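Local coordinates for urea carboxylase (Thermus thermophilus, PDB 3OEP), which is of unknown function but is a homologue of the KipI-KipA proteins, with cyclophilin-like domains, and not the allophanate hydrolase it was once taken for, at residues A[260-265]-A[269-274]; A[291-294]-A[299-302]; A[340-343]-A[348-351]. All blocks are in the same frame, centred on the assembly; numbering follows the deposited sequence.

Contact 1 of 3, residues A[260-265]-A[269-274]; sequences LANRLV and AGAPLL. With SO4 (sulfate ion), chain E.
Asn262, near the end of helix 255-264, ties that helix by a side-chain-to-backbone contact to the turn 269-272, before strand 273-277. One amide nitrogen donates twice: ND2 of Asn262 bonds to Ala269 O at 3.0 Å and to Ala271 O at 2.9 Å. The first acceptor lies near the amide plane, although ND2 sits well above the Ala269 carbonyl plane; it is tilted 22° from that of Ala271. OD1 of Asn262 is held by Asn267 ND2, in the connecting loop. With alanine at this position both carbonyls would lose their shared donor, and the turn is likely to shift more easily against the helix. Arg263 and Ala269 share a sulfate, probably from the crystallisation liquor: the Arg263 chain, with CG anti to the carbonyl carbon (chi1 -76°) and extended to NE, brings the guanidinium edge-on, with the sulfate in its plane. Nearly straight hydrogen bonds run from Arg263 NE to O1, Arg263 NH2 to O2 (2.8 Å) and Ala269 N to O3; Ala269 CB lies over one guanidinium face. Deeper in, Ala261 CB packs on Leu273 CD1 at 3.9 Å; both rest on Ala335 of strand 331-336, and Ala261 also touches Ala294 of strand 289-295.

Contact 2 of 3, residues A[291-294]-A[299-302]; sequences AAFA and VALL
Phe293 and Ala300 meet inside a beta-arch, in which two consecutive strands joined by a short turn belong to different sheets and face each other through side chains. Strand 289-295 is part of a five-stranded antiparallel sheet and strand 298-302 of a six-stranded one. Two observations support this reading: no hydrogen bond links 291-294 to 299-302, and the closest CA atoms, those of Phe293 and Ala300, are 7.2 Å apart, too far for neighbouring strands of one sheet. What spans the gap is the Phe293 ring. With CG anti to the backbone N (chi1 170°), the ring is carried from its own strand to the facing one, where a single side of its perimeter, CD1 and CE1, does the touching. CD1 of Phe293 rests against CB of Ala300 at 3.9 Å, the one side-chain pair of the contact. CE1 of Phe293 comes 3.8 Å from Ala300 N and 4.0 Å from Val299 CA, so the ring bears on backbone as much as on side chain. Phe323 of strand 320-325 meets the Phe293 ring with the planes at about 50°, and Ala300 touches both Phe323 and Ile307 of strand 305-307. The backbone of Phe293 bonds to Gly310 and to Gln311, the first residue of strand 311-315, and the flanking residues Ala292 and Ala294 bond to strand 331-336.

Contact 3 of 3, residues A[340-343]-A[348-351]; sequences LEVR and SASP
Ser348 OG is held by two hydrogen bonds: it accepts one from Ser350 N at 2.9 Å, with an N-H...O angle of 165°, and also bonds to Asp236 OD1; a third, to Gly238 O, is weak. The nearly straight bond to a backbone N two residues on defines an ST turn, which bends the chain at Ala349. Asp236 holds the bend from outside as well, since its OD1 bonds to Ser350 OG and its OD2 to Ala349 N. The turn presents the methyl of Ala349 to Val342, and here the two segments meet apolar to apolar. CB of Ala349 is 3.4 Å from Val342 CG1, closer than two methyl groups normally pack, and 3.5 Å from Val342 CB, so the methyl presses against the branch point of the valine as well as one of its arms. CG1 takes that place because it stands anti to the backbone N of Val342 (chi1 -166°), and it also lies 3.9 Å from Ala349 O. No hydrogen bond crosses between 340-343 and 348-351. Arg343 O approaches Ala349 CA at 4.0 Å, and although the contact buries this carbonyl oxygen, no hydrogen-bond partner is found for it. The Arg343 side chain leaves in another direction, forming a salt bridge with Glu216 and a bond to Glu212 O. Both segments lie in the long irregular connection between strands 331-336 and 366-368, joined by a single apolar side-chain pair, Val342 with Ala349, the second segment being shaped by an ST turn.

The three contacts follow one another along the chain, all within the region related to carboxyltransferase subdomains A and B. The centre of contact 1 is about 13 Å from that of contact 2 and equally far from that of contact 3; the centres of contacts 2 and 3 are about 21 Å apart. Contact 1 thus links the other two. Ala261 and Leu264 of helix 255-264, with Val265 just after it, pack on Ala292 of contact 2, while Pro272 O probably accepts a hydrogen bond from Leu340 N of contact 3. Strands 273-277 and 289-295 flank strand 331-336 in one antiparallel sheet; helix, facing sheet and returning loop all meet it, consistent with one structural unit.

Contact 1 of 3, residues A[260-265]-A[269-274]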
loop_
_atom_site.group_PDB
_atom_site.type_symbol
_atom_site.label_atom_id
_atom_site.label_comp_id
_atom_site.label_asym_id
_atom_site.label_seq_id
_atom_site.Cartn_x
_atom_site.Cartn_y
_atom_site.Cartn_z
ATOM N N LEU A 260 6.459 8.503 18.917
ATOM C CA LEU A 260 6.365 9.269 20.160
ATOM C C LEU A 260 5.413 8.607 21.160
ATOM O O LEU A 260 5.740 8.475 22.344
ATOM C CB LEU A 260 5.919 10.712 19.887
ATOM C CG LEU A 260 5.747 11.610 21.124
ATOM C CD1 LEU A 260 7.005 11.603 21.969
ATOM C CD2 LEU A 260 5.372 13.028 20.728
ATOM N N ALA A 261 4.234 8.213 20.686
ATOM C CA ALA A 261 3.262 7.515 21.529
ATOM C C ALA A 261 3.868 6.264 22.167
ATOM O O ALA A 261 3.751 6.057 23.372
ATOM C CB ALA A 261 2.009 7.160 20.726
ATOM N N ASN A 262 4.536 5.443 21.361
ATOM C CA ASN A 262 5.179 4.235 21.877
ATOM C C ASN A 262 6.282 4.526 22.878
ATOM O O ASN A 262 6.384 3.861 23.907
ATOM C CB ASN A 262 5.731 3.376 20.735
ATOM C CG ASN A 262 4.718 2.367 20.229
ATOM O OD1 ASN A 262 3.902 1.856 20.998
ATOM N ND2 ASN A 262 4.767 2.070 18.931
ATOM N N ARG A 263 7.106 5.521 22.580
ATOM C CA ARG A 263 8.211 5.865 23.463
ATOM C C ARG A 263 7.735 6.401 24.817
ATOM O O ARG A 263 8.375 6.152 25.844
ATOM C CB ARG A 263 9.160 6.836 22.768
ATOM C CG ARG A 263 10.029 6.119 21.735
ATOM C CD ARG A 263 10.664 7.076 20.754
ATOM N NE ARG A 263 11.524 6.377 19.796
ATOM C CZ ARG A 263 11.907 6.867 18.616
ATOM N NH1 ARG A 263 11.506 8.070 18.210
ATOM N NH2 ARG A 263 12.691 6.141 17.825
ATOM N N LEU A 264 6.596 7.092 24.828
ATOM C CA LEU A 264 6.029 7.609 26.076
ATOM C C LEU A 264 5.641 6.511 27.067
ATOM O O LEU A 264 5.665 6.742 28.270
ATOM C CB LEU A 264 4.816 8.496 25.794
ATOM C CG LEU A 264 5.148 9.873 25.230
ATOM C CD1 LEU A 264 3.909 10.491 24.576
ATOM C CD2 LEU A 264 5.712 10.774 26.340
ATOM N N VAL A 265 5.292 5.332 26.561
ATOM C CA VAL A 265 4.941 4.201 27.421
ATOM C C VAL A 265 6.025 3.116 27.457
ATOM O O VAL A 265 5.761 1.973 27.842
ATOM C CB VAL A 265 3.589 3.595 27.025
ATOM C CG1 VAL A 265 2.485 4.629 27.206
ATOM C CG2 VAL A 265 3.613 3.053 25.581
ATOM N N ALA A 269 9.816 1.690 19.159
ATOM C CA ALA A 269 9.147 2.664 18.287
ATOM C C ALA A 269 8.088 2.044 17.381
ATOM O O ALA A 269 7.080 2.692 17.078
ATOM C CB ALA A 269 10.172 3.423 17.449
ATOM N N GLY A 270 8.313 0.797 16.964
ATOM C CA GLY A 270 7.409 0.106 16.053
ATOM C C GLY A 270 6.480 -0.931 16.669
ATOM O O GLY A 270 5.880 -1.713 15.931
ATOM N N ALA A 271 6.347 -0.949 17.998
ATOM C CA ALA A 271 5.396 -1.847 18.671
ATOM C C ALA A 271 3.969 -1.558 18.189
ATOM O O ALA A 271 3.644 -0.411 17.882
ATOM C CB ALA A 271 5.475 -1.692 20.183
ATOM N N PRO A 272 3.109 -2.594 18.116
ATOM C CA PRO A 272 1.773 -2.311 17.587
ATOM C C PRO A 272 0.966 -1.335 18.444
ATOM O O PRO A 272 0.902 -1.488 19.672
ATOM C CB PRO A 272 1.104 -3.690 17.567
ATOM C CG PRO A 272 2.223 -4.649 17.441
ATOM C CD PRO A 272 3.332 -4.043 18.271
ATOM N N LEU A 273 0.353 -0.353 17.788
ATOM C CA LEU A 273 -0.487 0.637 18.456
ATOM C C LEU A 273 -1.665 0.973 17.550
ATOM O O LEU A 273 -1.758 0.447 16.436
ATOM C CB LEU A 273 0.329 1.884 18.841
ATOM C CG LEU A 273 0.639 2.962 17.795
ATOM C CD1 LEU A 273 1.471 4.071 18.434
ATOM C CD2 LEU A 273 1.339 2.402 16.604
ATOM N N LEU A 274 -2.574 1.808 18.048
ATOM C CA LEU A 274 -3.780 2.175 17.315
ATOM C C LEU A 274 -3.599 3.502 16.577
ATOM O O LEU A 274 -3.141 4.473 17.159
ATOM C CB LEU A 274 -4.953 2.285 18.287
ATOM C CG LEU A 274 -6.345 2.383 17.667
ATOM C CD1 LEU A 274 -6.582 1.235 16.707
ATOM C CD2 LEU A 274 -7.404 2.394 18.762
HETATM S S SO4 E . 13.278 2.798 19.725
HETATM O O1 SO4 E . 12.456 3.545 20.675
HETATM O O2 SO4 E . 13.414 3.568 18.489
HETATM O O3 SO4 E . 12.660 1.505 19.431
HETATM O O4 SO4 E . 14.601 2.581 20.308
HETATM O O HOH W 1 1.417 0.389 21.764
#

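Contact 2 of 3, residues A[291-294]-A[299-302]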
loop_
_atom_site.group_PDB
_atom_site.type_symbol
_atom_site.label_atom_id
_atom_site.label_comp_id
_atom_site.label_asym_id
_atom_site.label_seq_id
_atom_site.Cartn_x
_atom_site.Cartn_y
_atom_site.Cartn_z
ATOM N N ALA A 291 -1.342 4.388 29.085
ATOM C CA ALA A 291 -1.469 4.613 27.658
ATOM C C ALA A 291 -0.927 5.990 27.311
ATOM O O ALA A 291 -0.731 6.829 28.189
ATOM C CB ALA A 291 -2.948 4.487 27.237
ATOM N N ALA A 292 -0.664 6.223 26.030
ATOM C CA ALA A 292 -0.224 7.536 25.579
ATOM C C ALA A 292 -0.914 7.897 24.280
ATOM O O ALA A 292 -1.120 7.041 23.418
ATOM C CB ALA A 292 1.282 7.574 25.393
ATOM N N PHE A 293 -1.259 9.176 24.168
ATOM C CA PHE A 293 -1.925 9.731 23.013
ATOM C C PHE A 293 -0.969 10.707 22.336
ATOM O O PHE A 293 -0.348 11.539 22.997
ATOM C CB PHE A 293 -3.215 10.431 23.454
ATOM C CG PHE A 293 -3.863 11.241 22.375
ATOM C CD1 PHE A 293 -4.208 12.570 22.601
ATOM C CD2 PHE A 293 -4.115 10.689 21.127
ATOM C CE1 PHE A 293 -4.801 13.326 21.605
ATOM C CE2 PHE A 293 -4.708 11.444 20.124
ATOM C CZ PHE A 293 -5.045 12.766 20.365
ATOM N N ALA A 294 -0.804 10.561 21.023
ATOM C CA ALA A 294 0.049 11.456 20.248
ATOM C C ALA A 294 -0.565 11.663 18.870
ATOM O O ALA A 294 -1.517 10.976 18.497
ATOM C CB ALA A 294 1.469 10.904 20.134
ATOM N N VAL A 299 -8.324 15.884 21.045
ATOM C CA VAL A 299 -7.877 15.794 22.430
ATOM C C VAL A 299 -8.563 14.569 23.009
ATOM O O VAL A 299 -9.725 14.300 22.701
ATOM C CB VAL A 299 -8.212 17.053 23.271
ATOM C CG1 VAL A 299 -7.402 18.254 22.778
ATOM C CG2 VAL A 299 -9.702 17.351 23.252
ATOM N N ALA A 300 -7.831 13.797 23.803
ATOM C CA ALA A 300 -8.397 12.621 24.435
ATOM C C ALA A 300 -9.245 13.063 25.621
ATOM O O ALA A 300 -8.948 14.073 26.269
ATOM C CB ALA A 300 -7.295 11.656 24.872
ATOM N N LEU A 301 -10.309 12.306 25.880
ATOM C CA LEU A 301 -11.251 12.607 26.956
ATOM C C LEU A 301 -11.357 11.401 27.869
ATOM O O LEU A 301 -11.745 10.318 27.427
ATOM C CB LEU A 301 -12.642 12.928 26.404
ATOM C CG LEU A 301 -12.829 14.194 25.577
ATOM C CD1 LEU A 301 -14.284 14.309 25.145
ATOM C CD2 LEU A 301 -12.407 15.414 26.360
ATOM N N LEU A 302 -11.017 11.586 29.144
ATOM C CA LEU A 302 -11.060 10.495 30.109
ATOM C C LEU A 302 -11.514 11.036 31.457
ATOM O O LEU A 302 -10.899 11.957 31.991
ATOM C CB LEU A 302 -9.678 9.851 30.243
ATOM C CG LEU A 302 -9.565 8.682 31.226
ATOM C CD1 LEU A 302 -10.434 7.523 30.768
ATOM C CD2 LEU A 302 -8.110 8.247 31.384
#

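Contact 3 of 3, residues A[340-343]-A[348-351]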
loop_
_atom_site.group_PDB
_atom_site.type_symbol
_atom_site.label_atom_id
_atom_site.label_comp_id
_atom_site.label_asym_id
_atom_site.label_seq_id
_atom_site.Cartn_x
_atom_site.Cartn_y
_atom_site.Cartn_z
ATOM N N LEU A 340 0.398 -3.862 21.704
ATOM C CA LEU A 340 -0.757 -4.721 21.457
ATOM C C LEU A 340 -0.332 -6.075 20.898
ATOM O O LEU A 340 0.618 -6.164 20.105
ATOM C CB LEU A 340 -1.730 -4.054 20.484
ATOM C CG LEU A 340 -2.351 -2.755 20.967
ATOM C CD1 LEU A 340 -3.134 -2.093 19.833
ATOM C CD2 LEU A 340 -3.230 -2.995 22.199
ATOM N N GLU A 341 -1.041 -7.121 21.321
ATOM C CA GLU A 341 -0.850 -8.462 20.796
ATOM C C GLU A 341 -1.498 -8.569 19.422
ATOM O O GLU A 341 -2.699 -8.346 19.281
ATOM C CB GLU A 341 -1.461 -9.518 21.727
ATOM C CG GLU A 341 -1.095 -10.933 21.306
ATOM C CD GLU A 341 -1.835 -12.035 22.048
ATOM O OE1 GLU A 341 -2.474 -11.767 23.087
ATOM O OE2 GLU A 341 -1.770 -13.188 21.569
ATOM N N VAL A 342 -0.694 -8.923 18.421
ATOM C CA VAL A 342 -1.150 -9.046 17.031
ATOM C C VAL A 342 -0.327 -10.117 16.348
ATOM O O VAL A 342 0.896 -10.163 16.526
ATOM C CB VAL A 342 -0.928 -7.753 16.206
ATOM C CG1 VAL A 342 -1.727 -7.821 14.902
ATOM C CG2 VAL A 342 -1.299 -6.520 16.986
ATOM N N ARG A 343 -0.978 -10.961 15.556
ATOM C CA ARG A 343 -0.277 -11.983 14.791
ATOM C C ARG A 343 0.328 -11.345 13.548
ATOM O O ARG A 343 -0.328 -10.550 12.882
ATOM C CB ARG A 343 -1.223 -13.099 14.362
ATOM C CG ARG A 343 -1.657 -14.030 15.469
ATOM C CD ARG A 343 -2.333 -15.258 14.875
ATOM N NE ARG A 343 -3.612 -14.921 14.244
ATOM C CZ ARG A 343 -4.809 -15.001 14.829
ATOM N NH1 ARG A 343 -4.935 -15.414 16.087
ATOM N NH2 ARG A 343 -5.899 -14.667 14.141
ATOM N N SER A 348 5.026 -8.604 9.519
ATOM C CA SER A 348 4.386 -7.405 10.046
ATOM C C SER A 348 2.959 -7.647 10.518
ATOM O O SER A 348 2.227 -8.453 9.943
ATOM C CB SER A 348 4.400 -6.313 8.979
ATOM O OG SER A 348 3.649 -5.177 9.365
ATOM N N ALA A 349 2.578 -6.914 11.561
ATOM C CA ALA A 349 1.211 -6.901 12.067
ATOM C C ALA A 349 0.360 -5.805 11.421
ATOM O O ALA A 349 -0.819 -5.648 11.770
ATOM C CB ALA A 349 1.223 -6.714 13.585
ATOM N N SER A 350 0.943 -5.028 10.505
ATOM C CA SER A 350 0.211 -3.925 9.882
ATOM C C SER A 350 -0.782 -4.439 8.841
ATOM O O SER A 350 -0.513 -5.416 8.135
ATOM C CB SER A 350 1.154 -2.909 9.226
ATOM O OG SER A 350 1.834 -2.122 10.195
ATOM N N PRO A 351 -1.932 -3.773 8.731
ATOM C CA PRO A 351 -2.929 -4.218 7.765
ATOM C C PRO A 351 -2.557 -3.873 6.326
ATOM O O PRO A 351 -1.878 -2.877 6.072
ATOM C CB PRO A 351 -4.180 -3.447 8.178
ATOM C CG PRO A 351 -3.679 -2.238 8.852
ATOM C CD PRO A 351 -2.413 -2.641 9.542
#